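Long-range contacts in interferon-activable protein 202 (Mus musculus, PDB 4L5Q), which binds double-stranded DNA without sequence specificity through this first HIN-200 domain and restrains the AIM2 inflammasome, probably by sequestering cytosolic DNA: residues 47-52 against 105-110; 175-180 against 192-197. One frame throughout, in Å; residues are numbered along the deposited sequence.

Interaction 1 of 2, residues 47-52 against 105-110. Unlike the reference sequence in segment 47-52: K48 (reference Gln).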
loop_
_atom_site.group_PDB
_atom_site.type_symbol
_atom_site.label_atom_id
_atom_site.label_comp_id
_atom_site.label_asym_id
_atom_site.label_seq_id
_atom_site.Cartn_x
_atom_site.Cartn_y
_atom_site.Cartn_z
ATOM N N SER A 47 13.313 10.071 9.701
ATOM C CA SER A 47 14.287 9.654 8.695
ATOM C C SER A 47 13.691 8.900 7.508
ATOM O O SER A 47 14.342 8.770 6.469
ATOM C CB SER A 47 15.384 8.808 9.347
ATOM O OG SER A 47 14.835 7.666 9.978
ATOM N N LYS A 48 12.464 8.407 7.644
ATOM C CA LYS A 48 11.888 7.568 6.595
ATOM C C LYS A 48 10.362 7.553 6.607
ATOM O O LYS A 48 9.732 7.873 7.621
ATOM C CB LYS A 48 12.416 6.137 6.734
ATOM C CG LYS A 48 12.334 5.299 5.459
ATOM C CD LYS A 48 12.090 3.819 5.758
ATOM C CE LYS A 48 13.375 3.068 6.093
ATOM N NZ LYS A 48 13.984 3.483 7.391
ATOM N N TYR A 49 9.779 7.187 5.467
ATOM C CA TYR A 49 8.349 6.897 5.385
ATOM C C TYR A 49 8.167 5.398 5.189
ATOM O O TYR A 49 9.060 4.731 4.663
ATOM C CB TYR A 49 7.682 7.683 4.243
ATOM C CG TYR A 49 7.853 7.095 2.850
ATOM C CD1 TYR A 49 6.964 6.141 2.363
ATOM C CD2 TYR A 49 8.880 7.516 2.013
ATOM C CE1 TYR A 49 7.105 5.609 1.096
ATOM C CE2 TYR A 49 9.030 6.986 0.742
ATOM C CZ TYR A 49 8.137 6.035 0.291
ATOM O OH TYR A 49 8.274 5.505 -0.971
ATOM N N TYR A 50 7.023 4.870 5.618
ATOM C CA TYR A 50 6.714 3.463 5.398
ATOM C C TYR A 50 5.316 3.317 4.817
ATOM O O TYR A 50 4.405 4.071 5.177
ATOM C CB TYR A 50 6.754 2.674 6.709
ATOM C CG TYR A 50 8.044 2.743 7.495
ATOM C CD1 TYR A 50 8.254 3.752 8.425
ATOM C CD2 TYR A 50 9.029 1.774 7.346
ATOM C CE1 TYR A 50 9.417 3.812 9.163
ATOM C CE2 TYR A 50 10.200 1.828 8.081
ATOM C CZ TYR A 50 10.382 2.850 8.989
ATOM O OH TYR A 50 11.541 2.918 9.730
ATOM N N ARG A 51 5.144 2.347 3.922
ATOM C CA ARG A 51 3.808 1.904 3.540
ATOM C C ARG A 51 3.334 1.001 4.666
ATOM O O ARG A 51 4.125 0.238 5.229
ATOM C CB ARG A 51 3.833 1.105 2.237
ATOM C CG ARG A 51 4.565 1.775 1.083
ATOM C CD ARG A 51 3.707 2.811 0.372
ATOM N NE ARG A 51 4.484 3.535 -0.632
ATOM C CZ ARG A 51 4.171 4.743 -1.092
ATOM N NH1 ARG A 51 3.093 5.368 -0.640
ATOM N NH2 ARG A 51 4.938 5.329 -2.000
ATOM N N VAL A 52 2.057 1.093 5.015
ATOM C CA VAL A 52 1.531 0.286 6.112
ATOM C C VAL A 52 0.284 -0.482 5.673
ATOM O O VAL A 52 -0.550 0.047 4.935
ATOM C CB VAL A 52 1.214 1.162 7.351
ATOM C CG1 VAL A 52 0.804 0.296 8.524
ATOM C CG2 VAL A 52 2.427 2.022 7.724
ATOM N N ILE A 105 7.912 13.679 3.429
ATOM C CA ILE A 105 6.500 13.769 3.061
ATOM C C ILE A 105 6.341 13.711 1.546
ATOM O O ILE A 105 5.470 13.008 1.026
ATOM C CB ILE A 105 5.854 15.077 3.565
ATOM C CG1 ILE A 105 6.206 15.339 5.033
ATOM C CG2 ILE A 105 4.329 15.047 3.345
ATOM C CD1 ILE A 105 5.155 14.861 6.016
ATOM N N ARG A 106 7.188 14.463 0.848
ATOM C CA ARG A 106 7.150 14.535 -0.607
ATOM C C ARG A 106 7.404 13.174 -1.251
ATOM O O ARG A 106 6.667 12.760 -2.144
ATOM C CB ARG A 106 8.175 15.559 -1.115
ATOM C CG ARG A 106 8.249 15.675 -2.634
ATOM C CD ARG A 106 9.460 16.484 -3.072
ATOM N NE ARG A 106 10.697 15.929 -2.525
ATOM C CZ ARG A 106 11.425 14.986 -3.119
ATOM N NH1 ARG A 106 11.045 14.488 -4.289
ATOM N NH2 ARG A 106 12.535 14.542 -2.542
ATOM N N SER A 107 8.442 12.475 -0.798
ATOM C CA SER A 107 8.794 11.190 -1.397
ATOM C C SER A 107 7.793 10.098 -1.016
ATOM O O SER A 107 7.677 9.082 -1.700
ATOM C CB SER A 107 10.219 10.779 -1.016
ATOM O OG SER A 107 10.305 10.427 0.352
ATOM N N ALA A 108 7.063 10.318 0.073
ATOM C CA ALA A 108 6.035 9.377 0.510
ATOM C C ALA A 108 4.801 9.452 -0.387
ATOM O O ALA A 108 4.093 8.460 -0.574
ATOM C CB ALA A 108 5.656 9.654 1.954
ATOM N N LYS A 109 4.543 10.639 -0.930
ATOM C CA LYS A 109 3.358 10.875 -1.749
ATOM C C LYS A 109 3.702 10.921 -3.230
ATOM O O LYS A 109 2.846 11.187 -4.077
ATOM C CB LYS A 109 2.695 12.187 -1.334
ATOM C CG LYS A 109 2.301 12.233 0.132
ATOM C CD LYS A 109 1.770 13.605 0.526
ATOM C CE LYS A 109 0.925 13.515 1.793
ATOM N NZ LYS A 109 0.312 14.819 2.171
ATOM N N GLU A 110 4.963 10.651 -3.539
ATOM C CA GLU A 110 5.460 10.744 -4.904
ATOM C C GLU A 110 5.149 9.481 -5.694
ATOM O O GLU A 110 5.100 8.387 -5.130
ATOM C CB GLU A 110 6.971 10.959 -4.866
ATOM C CG GLU A 110 7.548 11.686 -6.065
ATOM C CD GLU A 110 9.036 11.919 -5.914
ATOM O OE1 GLU A 110 9.801 10.933 -5.978
ATOM O OE2 GLU A 110 9.438 13.085 -5.711
#
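A108 sits over one face of the Y49 ring. Its CA stands 3.6 Å from the ring centroid, almost directly over it, a CH-pi contact. A108 CB reaches over the inner end of the ring, 3.5 Å from Y49 CG. S107 lies along the CD2-CE2 side. Its OG is 3.6 Å from Y49 CD2. Its carbonyl O lies obliquely 3.5 Å from Y49 CE2. The ring takes this position because Y49 CG sits between the backbone N and the carbonyl carbon (chi1 80°). R51 adds a weak hydrogen bond, NH1 to A108 O at 3.3 Å, bent to 127°. Its side chain bends at chi2, and one face of the guanidinium packs on Y49 CE1. The contact sets the end of helix 102-108 against strand 49-54 of the first of the two OB folds in this HIN-200 domain. With an alanine at Y49, A108 would probably lose the ring that covers its CA and CB, and the R51 guanidinium the ring beside it. Further out, A108 also touches L23 of strand 18-25. S107 OG bonds to I104 O, three residues back. R51 pairs through its backbone with L81, and its side chain rests on T42.

Interaction 2 of 2, residues 175-180 against 192-197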
loop_
_atom_site.group_PDB
_atom_site.type_symbol
_atom_site.label_atom_id
_atom_site.label_comp_id
_atom_site.label_asym_id
_atom_site.label_seq_id
_atom_site.Cartn_x
_atom_site.Cartn_y
_atom_site.Cartn_z
ATOM N N PHE A 175 -2.645 0.549 -4.984
ATOM C CA PHE A 175 -2.030 0.186 -3.714
ATOM C C PHE A 175 -1.617 -1.276 -3.758
ATOM O O PHE A 175 -2.416 -2.135 -4.132
ATOM C CB PHE A 175 -3.014 0.389 -2.558
ATOM C CG PHE A 175 -3.330 1.833 -2.255
ATOM C CD1 PHE A 175 -4.297 2.513 -2.980
ATOM C CD2 PHE A 175 -2.674 2.502 -1.225
ATOM C CE1 PHE A 175 -4.601 3.842 -2.696
ATOM C CE2 PHE A 175 -2.968 3.828 -0.933
ATOM C CZ PHE A 175 -3.935 4.501 -1.672
ATOM N N SER A 176 -0.369 -1.549 -3.387
ATOM C CA SER A 176 0.119 -2.921 -3.200
ATOM C C SER A 176 -0.099 -3.847 -4.395
ATOM O O SER A 176 -0.620 -4.953 -4.233
ATOM C CB SER A 176 -0.497 -3.529 -1.931
ATOM O OG SER A 176 0.036 -4.818 -1.659
ATOM N N PHE A 177 0.292 -3.401 -5.587
ATOM C CA PHE A 177 0.306 -4.273 -6.764
ATOM C C PHE A 177 1.663 -4.946 -6.904
ATOM O O PHE A 177 2.687 -4.364 -6.548
ATOM C CB PHE A 177 -0.010 -3.476 -8.034
ATOM C CG PHE A 177 -1.481 -3.261 -8.264
ATOM C CD1 PHE A 177 -2.214 -2.419 -7.433
ATOM C CD2 PHE A 177 -2.131 -3.903 -9.310
ATOM C CE1 PHE A 177 -3.580 -2.224 -7.642
ATOM C CE2 PHE A 177 -3.493 -3.715 -9.526
ATOM C CZ PHE A 177 -4.219 -2.873 -8.692
ATOM N N HIS A 178 1.671 -6.170 -7.429
ATOM C CA HIS A 178 2.910 -6.928 -7.566
ATOM C C HIS A 178 3.594 -6.654 -8.899
ATOM O O HIS A 178 2.998 -6.856 -9.963
ATOM C CB HIS A 178 2.643 -8.433 -7.443
ATOM C CG HIS A 178 2.227 -8.868 -6.071
ATOM N ND1 HIS A 178 1.031 -8.488 -5.501
ATOM C CD2 HIS A 178 2.842 -9.664 -5.166
ATOM C CE1 HIS A 178 0.932 -9.022 -4.297
ATOM N NE2 HIS A 178 2.015 -9.743 -4.070
ATOM N N LEU A 179 4.840 -6.192 -8.842
ATOM C CA LEU A 179 5.659 -6.115 -10.046
ATOM C C LEU A 179 6.078 -7.523 -10.436
ATOM O O LEU A 179 6.637 -8.257 -9.621
ATOM C CB LEU A 179 6.899 -5.243 -9.825
ATOM C CG LEU A 179 7.891 -5.222 -10.994
ATOM C CD1 LEU A 179 7.238 -4.663 -12.241
ATOM C CD2 LEU A 179 9.149 -4.430 -10.651
ATOM N N ARG A 180 5.793 -7.914 -11.673
ATOM C CA ARG A 180 6.182 -9.242 -12.130
ATOM C C ARG A 180 7.164 -9.124 -13.284
ATOM O O ARG A 180 6.883 -8.474 -14.294
ATOM C CB ARG A 180 4.961 -10.067 -12.550
ATOM C CG ARG A 180 3.945 -10.335 -11.436
ATOM C CD ARG A 180 4.586 -10.987 -10.212
ATOM N NE ARG A 180 3.588 -11.504 -9.273
ATOM C CZ ARG A 180 3.854 -11.855 -8.018
ATOM N NH1 ARG A 180 5.086 -11.735 -7.541
ATOM N NH2 ARG A 180 2.890 -12.320 -7.234
ATOM N N ASN A 192 -3.184 -10.201 -3.078
ATOM C CA ASN A 192 -4.094 -10.317 -1.945
ATOM C C ASN A 192 -4.596 -8.973 -1.411
ATOM O O ASN A 192 -5.772 -8.835 -1.063
ATOM C CB ASN A 192 -3.402 -11.092 -0.820
ATOM C CG ASN A 192 -4.383 -11.716 0.148
ATOM O OD1 ASN A 192 -5.517 -12.014 -0.218
ATOM N ND2 ASN A 192 -3.954 -11.921 1.391
ATOM N N HIS A 193 -3.702 -7.988 -1.371
ATOM C CA HIS A 193 -3.968 -6.720 -0.699
ATOM C C HIS A 193 -4.110 -5.563 -1.673
ATOM O O HIS A 193 -4.153 -4.401 -1.264
ATOM C CB HIS A 193 -2.838 -6.415 0.284
ATOM C CG HIS A 193 -2.611 -7.497 1.291
ATOM N ND1 HIS A 193 -1.354 -7.941 1.638
ATOM C CD2 HIS A 193 -3.485 -8.231 2.020
ATOM C CE1 HIS A 193 -1.462 -8.898 2.543
ATOM N NE2 HIS A 193 -2.745 -9.094 2.793
ATOM N N SER A 194 -4.180 -5.879 -2.960
ATOM C CA SER A 194 -4.238 -4.845 -3.982
ATOM C C SER A 194 -5.526 -4.039 -3.863
ATOM O O SER A 194 -6.582 -4.591 -3.551
ATOM C CB SER A 194 -4.093 -5.462 -5.371
ATOM O OG SER A 194 -2.831 -6.091 -5.499
ATOM N N PHE A 195 -5.425 -2.732 -4.091
ATOM C CA PHE A 195 -6.565 -1.835 -3.943
ATOM C C PHE A 195 -6.467 -0.707 -4.959
ATOM O O PHE A 195 -5.389 -0.141 -5.167
ATOM C CB PHE A 195 -6.605 -1.267 -2.522
ATOM C CG PHE A 195 -7.777 -0.364 -2.252
ATOM C CD1 PHE A 195 -9.079 -0.862 -2.267
ATOM C CD2 PHE A 195 -7.578 0.980 -1.949
ATOM C CE1 PHE A 195 -10.165 -0.032 -2.005
ATOM C CE2 PHE A 195 -8.654 1.819 -1.683
ATOM C CZ PHE A 195 -9.952 1.314 -1.714
ATOM N N ILE A 196 -7.589 -0.393 -5.595
ATOM C CA ILE A 196 -7.654 0.719 -6.536
ATOM C C ILE A 196 -8.671 1.757 -6.059
ATOM O O ILE A 196 -9.693 1.416 -5.464
ATOM C CB ILE A 196 -8.024 0.246 -7.956
ATOM C CG1 ILE A 196 -7.140 -0.924 -8.382
ATOM C CG2 ILE A 196 -7.894 1.378 -8.959
ATOM C CD1 ILE A 196 -7.382 -1.376 -9.820
ATOM N N LYS A 197 -8.368 3.026 -6.317
ATOM C CA LYS A 197 -9.217 4.136 -5.909
ATOM C C LYS A 197 -9.003 5.293 -6.881
ATOM O O LYS A 197 -7.911 5.458 -7.420
ATOM C CB LYS A 197 -8.855 4.568 -4.483
ATOM C CG LYS A 197 -9.582 5.808 -3.985
ATOM C CD LYS A 197 -8.763 6.548 -2.932
ATOM C CE LYS A 197 -8.538 5.705 -1.690
ATOM N NZ LYS A 197 -7.747 6.439 -0.657
#
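F175 and F195 form an antiparallel hydrogen-bonded pair. F175 N gives its hydrogen to F195 O at 2.8 Å, and F195 N returns one to F175 O at 3.1 Å. F175 O also receives a CA-H...O contact from S194 CA at 3.3 Å. Beyond this pair the backbone turns a corner at S176, and a side chain takes over the bonding. S194 OG donates to S176 O at 2.8 Å, coming from above the carbonyl plane. The same OG bonds to G191 N, so two partners fix its rotation.

Apolar contacts surround these bonds. The F175 and F195 rings lie side by side on one face of the sheet, with CD1 of F175 3.8 Å from CD2 of F195. They meet obliquely, with planes at 50°. F177 carries S194 CB over one face of its ring. At the ring edge, F177 CZ meets I196 CG1 at 3.5 Å. The two side chains cross at about a right angle. F177 CG sits beside its own backbone N (chi1 -82°), which brings the ring back over S194.

The pair joins strand 195-197 to strand 171-180 in the second OB fold. S176 and F177 both face I126 of strand 125-138, a G1 beta bulge. F177 rests on V155 and I196 on W157, both of strand 152-157. Toward the first OB fold, S176 OG and H193 ND1 both bond to K53 NZ, and F195 stacks on F29. H40, a site that mediates interaction with TP53BP1, meets the F175 ring and bonds through NE2 to H193 O, so this edge abuts strand 39-44.

In the fold
Interaction 1 is a surface contact and interaction 2 a buried one. Their centres are about 17 Å apart, and they do not touch. They share no strand or helix: 47-52 against 105-110 joins a helix to the first OB fold, while 175-180 against 192-197 pairs two strands of the second. The chemistry follows. Across interaction 1 the main contact is one ring face, with a single weak arginine bond beside it; the strands are held by backbone bonds, a serine hydroxyl and several aromatic side chains. Strand 49-54 brings the two closer: it supplies Y49 and R51 to interaction 1, and its K53 bonds to residues of interaction 2.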